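PDB 3PM7: uncharacterized protein from Enterococcus faecalis, which is of unknown function but belongs to the family of the transcriptional coactivator PC4, whose members bind nucleic acids, so a similar role is possible. Local coordinates for residues A[5-9]-A[44-50]. Residues are numbered along the deposited sequence; the frame is centred on the assembly and turned at random.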
ATOM      1  N   PHE A   5       8.191   2.123  17.871  1.00 47.35           N
ATOM      2  CA  PHE A   5       7.124   2.199  16.887  1.00 46.33           C
ATOM      3  C   PHE A   5       6.097   3.276  17.272  1.00 47.79           C
ATOM      4  O   PHE A   5       5.636   4.035  16.421  1.00 48.81           O
ATOM      5  CB  PHE A   5       6.465   0.829  16.709  1.00 43.29           C
ATOM      6  CG  PHE A   5       7.272  -0.135  15.870  1.00 38.74           C
ATOM      7  CD1 PHE A   5       7.912   0.291  14.712  1.00 34.64           C
ATOM      8  CD2 PHE A   5       7.410  -1.461  16.254  1.00 33.84           C
ATOM      9  CE1 PHE A   5       8.631  -0.584  13.943  1.00 32.93           C
ATOM     10  CE2 PHE A   5       8.129  -2.352  15.492  1.00 33.49           C
ATOM     11  CZ  PHE A   5       8.747  -1.919  14.323  1.00 34.02           C
ATOM     12  N   SER A   6       5.765   3.373  18.555  1.00 50.68           N
ATOM     13  CA  SER A   6       4.736   4.319  18.989  1.00 52.96           C
ATOM     14  C   SER A   6       5.147   5.760  18.708  1.00 50.45           C
ATOM     15  O   SER A   6       4.311   6.616  18.436  1.00 53.13           O
ATOM     16  CB  SER A   6       4.421   4.147  20.477  1.00 57.07           C
ATOM     17  OG  SER A   6       5.457   4.692  21.279  1.00 60.41           O
ATOM     18  N   TYR A   7       6.445   6.026  18.776  1.00 44.63           N
ATOM     19  CA  TYR A   7       6.964   7.342  18.443  1.00 37.56           C
ATOM     20  C   TYR A   7       6.958   7.589  16.923  1.00 36.01           C
ATOM     21  O   TYR A   7       6.709   8.706  16.448  1.00 36.84           O
ATOM     22  CB  TYR A   7       8.382   7.481  19.000  1.00 40.12           C
ATOM     23  CG  TYR A   7       8.994   8.846  18.773  1.00 49.25           C
ATOM     24  CD1 TYR A   7       9.964   9.040  17.787  1.00 49.01           C
ATOM     25  CD2 TYR A   7       8.601   9.946  19.544  1.00 51.44           C
ATOM     26  CE1 TYR A   7      10.529  10.291  17.576  1.00 46.76           C
ATOM     27  CE2 TYR A   7       9.158  11.197  19.340  1.00 49.89           C
ATOM     28  CZ  TYR A   7      10.123  11.361  18.356  1.00 49.74           C
ATOM     29  OH  TYR A   7      10.672  12.602  18.138  1.00 50.41           O
ATOM     30  N   GLU A   8       7.247   6.546  16.157  1.00 33.66           N
ATOM     31  CA  GLU A   8       7.366   6.682  14.706  1.00 34.90           C
ATOM     32  C   GLU A   8       6.002   6.746  14.007  1.00 33.14           C
ATOM     33  O   GLU A   8       5.854   7.415  12.982  1.00 33.36           O
ATOM     34  CB  GLU A   8       8.229   5.544  14.149  1.00 33.72           C
ATOM     35  CG  GLU A   8       9.658   5.574  14.708  1.00 38.77           C
ATOM     36  CD  GLU A   8      10.495   4.392  14.257  1.00 44.87           C
ATOM     37  OE1 GLU A   8      11.645   4.615  13.838  1.00 47.77           O
ATOM     38  OE2 GLU A   8      10.007   3.243  14.317  1.00 47.82           O
ATOM     39  N   ILE A   9       5.002   6.074  14.565  1.00 33.48           N
ATOM     40  CA  ILE A   9       3.649   6.140  14.005  1.00 30.45           C
ATOM     41  C   ILE A   9       2.994   7.450  14.405  1.00 34.55           C
ATOM     42  O   ILE A   9       2.709   7.679  15.578  1.00 39.83           O
ATOM     43  CB  ILE A   9       2.806   4.923  14.442  1.00 33.95           C
ATOM     44  CG1 ILE A   9       3.415   3.649  13.831  1.00 35.69           C
ATOM     45  CG2 ILE A   9       1.341   5.078  14.002  1.00 29.91           C
ATOM     46  CD1 ILE A   9       2.787   2.366  14.292  1.00 38.80           C
ATOM     47  N   TRP A  44       0.891  -5.320  10.630  1.00 35.71           N
ATOM     48  CA  TRP A  44       1.433  -5.044  11.960  1.00 34.02           C
ATOM     49  C   TRP A  44       0.881  -6.017  12.992  1.00 42.37           C
ATOM     50  O   TRP A  44      -0.323  -6.313  12.987  1.00 41.22           O
ATOM     51  CB  TRP A  44       1.018  -3.650  12.399  1.00 33.98           C
ATOM     52  CG  TRP A  44       1.714  -2.548  11.691  1.00 34.06           C
ATOM     53  CD1 TRP A  44       1.300  -1.909  10.555  1.00 33.25           C
ATOM     54  CD2 TRP A  44       2.958  -1.934  12.077  1.00 31.11           C
ATOM     55  NE1 TRP A  44       2.213  -0.924  10.211  1.00 31.61           N
ATOM     56  CE2 TRP A  44       3.241  -0.933  11.128  1.00 30.17           C
ATOM     57  CE3 TRP A  44       3.851  -2.139  13.131  1.00 34.61           C
ATOM     58  CZ2 TRP A  44       4.376  -0.143  11.201  1.00 29.56           C
ATOM     59  CZ3 TRP A  44       4.996  -1.337  13.205  1.00 33.12           C
ATOM     60  CH2 TRP A  44       5.237  -0.353  12.249  1.00 31.91           C
ATOM     61  N   ALA A  45       1.740  -6.478  13.896  1.00 41.33           N
ATOM     62  CA  ALA A  45       1.303  -7.326  15.002  1.00 39.30           C
ATOM     63  C   ALA A  45       0.303  -6.571  15.873  1.00 44.22           C
ATOM     64  O   ALA A  45       0.208  -5.347  15.781  1.00 43.66           O
ATOM     65  CB  ALA A  45       2.507  -7.796  15.824  1.00 37.14           C
ATOM     66  N   PRO A  46      -0.444  -7.298  16.730  1.00 49.74           N
ATOM     67  CA  PRO A  46      -1.509  -6.740  17.580  1.00 52.54           C
ATOM     68  C   PRO A  46      -1.239  -5.347  18.187  1.00 56.99           C
ATOM     69  O   PRO A  46      -1.994  -4.402  17.918  1.00 64.63           O
ATOM     70  CB  PRO A  46      -1.649  -7.794  18.683  1.00 52.34           C
ATOM     71  CG  PRO A  46      -1.346  -9.073  17.979  1.00 52.50           C
ATOM     72  CD  PRO A  46      -0.297  -8.754  16.937  1.00 48.75           C
ATOM     73  N   ASP A  47      -0.205  -5.206  19.002  1.00 45.72           N
ATOM     74  CA  ASP A  47       0.057  -3.901  19.615  1.00 52.37           C
ATOM     75  C   ASP A  47       1.248  -3.196  18.949  1.00 45.66           C
ATOM     76  O   ASP A  47       2.048  -2.516  19.613  1.00 38.98           O
ATOM     77  CB  ASP A  47       0.274  -4.031  21.127  1.00 60.63           C
ATOM     78  CG  ASP A  47      -0.002  -2.721  21.874  1.00 72.35           C
ATOM     79  OD1 ASP A  47      -0.940  -1.993  21.474  1.00 75.36           O
ATOM     80  OD2 ASP A  47       0.714  -2.421  22.860  1.00 74.90           O
ATOM     81  N   HIS A  48       1.344  -3.360  17.632  1.00 43.91           N
ATOM     82  CA  HIS A  48       2.434  -2.795  16.853  1.00 44.80           C
ATOM     83  C   HIS A  48       3.788  -3.202  17.414  1.00 48.98           C
ATOM     84  O   HIS A  48       4.737  -2.428  17.350  1.00 50.91           O
ATOM     85  CB  HIS A  48       2.347  -1.260  16.827  1.00 42.61           C
ATOM     86  CG  HIS A  48       1.064  -0.742  16.262  1.00 42.38           C
ATOM     87  ND1 HIS A  48       0.837  -0.644  14.908  1.00 41.43           N
ATOM     88  CD2 HIS A  48      -0.074  -0.323  16.866  1.00 44.00           C
ATOM     89  CE1 HIS A  48      -0.383  -0.178  14.697  1.00 39.45           C
ATOM     90  NE2 HIS A  48      -0.955   0.029  15.871  1.00 45.13           N
ATOM     91  N   GLU A  49       3.885  -4.406  17.956  1.00 48.50           N
ATOM     92  CA  GLU A  49       5.132  -4.828  18.588  1.00 54.82           C
ATOM     93  C   GLU A  49       6.150  -5.253  17.532  1.00 53.07           C
ATOM     94  O   GLU A  49       7.327  -5.428  17.820  1.00 52.13           O
ATOM     95  CB  GLU A  49       4.872  -5.991  19.554  1.00 65.05           C
ATOM     96  CG  GLU A  49       4.462  -7.283  18.857  1.00 73.78           C
ATOM     97  CD  GLU A  49       3.901  -8.325  19.817  1.00 85.55           C
ATOM     98  OE1 GLU A  49       3.096  -9.181  19.372  1.00 85.70           O
ATOM     99  OE2 GLU A  49       4.267  -8.289  21.015  1.00 91.21           O
ATOM    100  N   LYS A  50       5.678  -5.430  16.306  1.00 51.32           N
ATOM    101  CA  LYS A  50       6.504  -5.958  15.238  1.00 46.42           C
ATOM    102  C   LYS A  50       5.804  -5.688  13.926  1.00 41.87           C
ATOM    103  O   LYS A  50       4.565  -5.708  13.860  1.00 36.59           O
ATOM    104  CB  LYS A  50       6.710  -7.458  15.439  1.00 49.88           C
ATOM    105  CG  LYS A  50       7.536  -8.146  14.372  1.00 58.49           C
ATOM    106  CD  LYS A  50       7.821  -9.591  14.756  1.00 63.24           C
ATOM    107  CE  LYS A  50       8.574 -10.322  13.656  1.00 67.89           C
ATOM    108  NZ  LYS A  50       7.897 -10.172  12.333  1.00 70.29           N
TER
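Phe5 and Trp44 meet in a T-shaped pair: the outer edge of the indole's six-membered ring points into the face of the phenyl ring. The two planes stand at 89° and the ring centroids lie 4.9 Å apart. Trp44 CZ3 sits over the middle of the phenyl ring, 3.7 Å from Phe5 CD1, and the neighbouring CH2 lies against the same face near CD1 and CE1. Phe5 CG lies anti to its own carbonyl carbon (chi1 -77°), which swings the ring out from helix 3-8 toward the turn that follows strand 38-44. Two backbone carbonyls of that turn approach the phenyl: His48 O comes obliquely to Phe5 CD2 at 3.0 Å, a tight approach, while Glu49 O lies close to the ring plane, 3.9 Å from Phe5 CE2. Lys50 contributes only its backbone, CA being 4.0 Å from Phe5 CE2. The extended side chain of Ile9, with chi2 174°, carries CD1 over a face of the indole, toward its rim and 4.2 Å from Trp44 CH2. The same methyl touches the imidazole of His48, which stands above that face of Trp44. The loop holds its own shape through two backbone bonds, Ala45 N to Lys50 O at 2.9 Å and His48 N to Ala45 O, and Met51 also packs on both Phe5 and Trp44. The contact thus joins the short N-terminal helix, where it gives way to strand 9-18, to the loop leaving strand 38-44 of the antiparallel sheet. Between the segments the attachment is apolar and aromatic: the C-H at Trp44 CZ3, directed at the phenyl π-cloud, and the carbonyl oxygen of Glu49, near the ring's positive rim, probably add a modest directional preference to what is otherwise dispersion and burial.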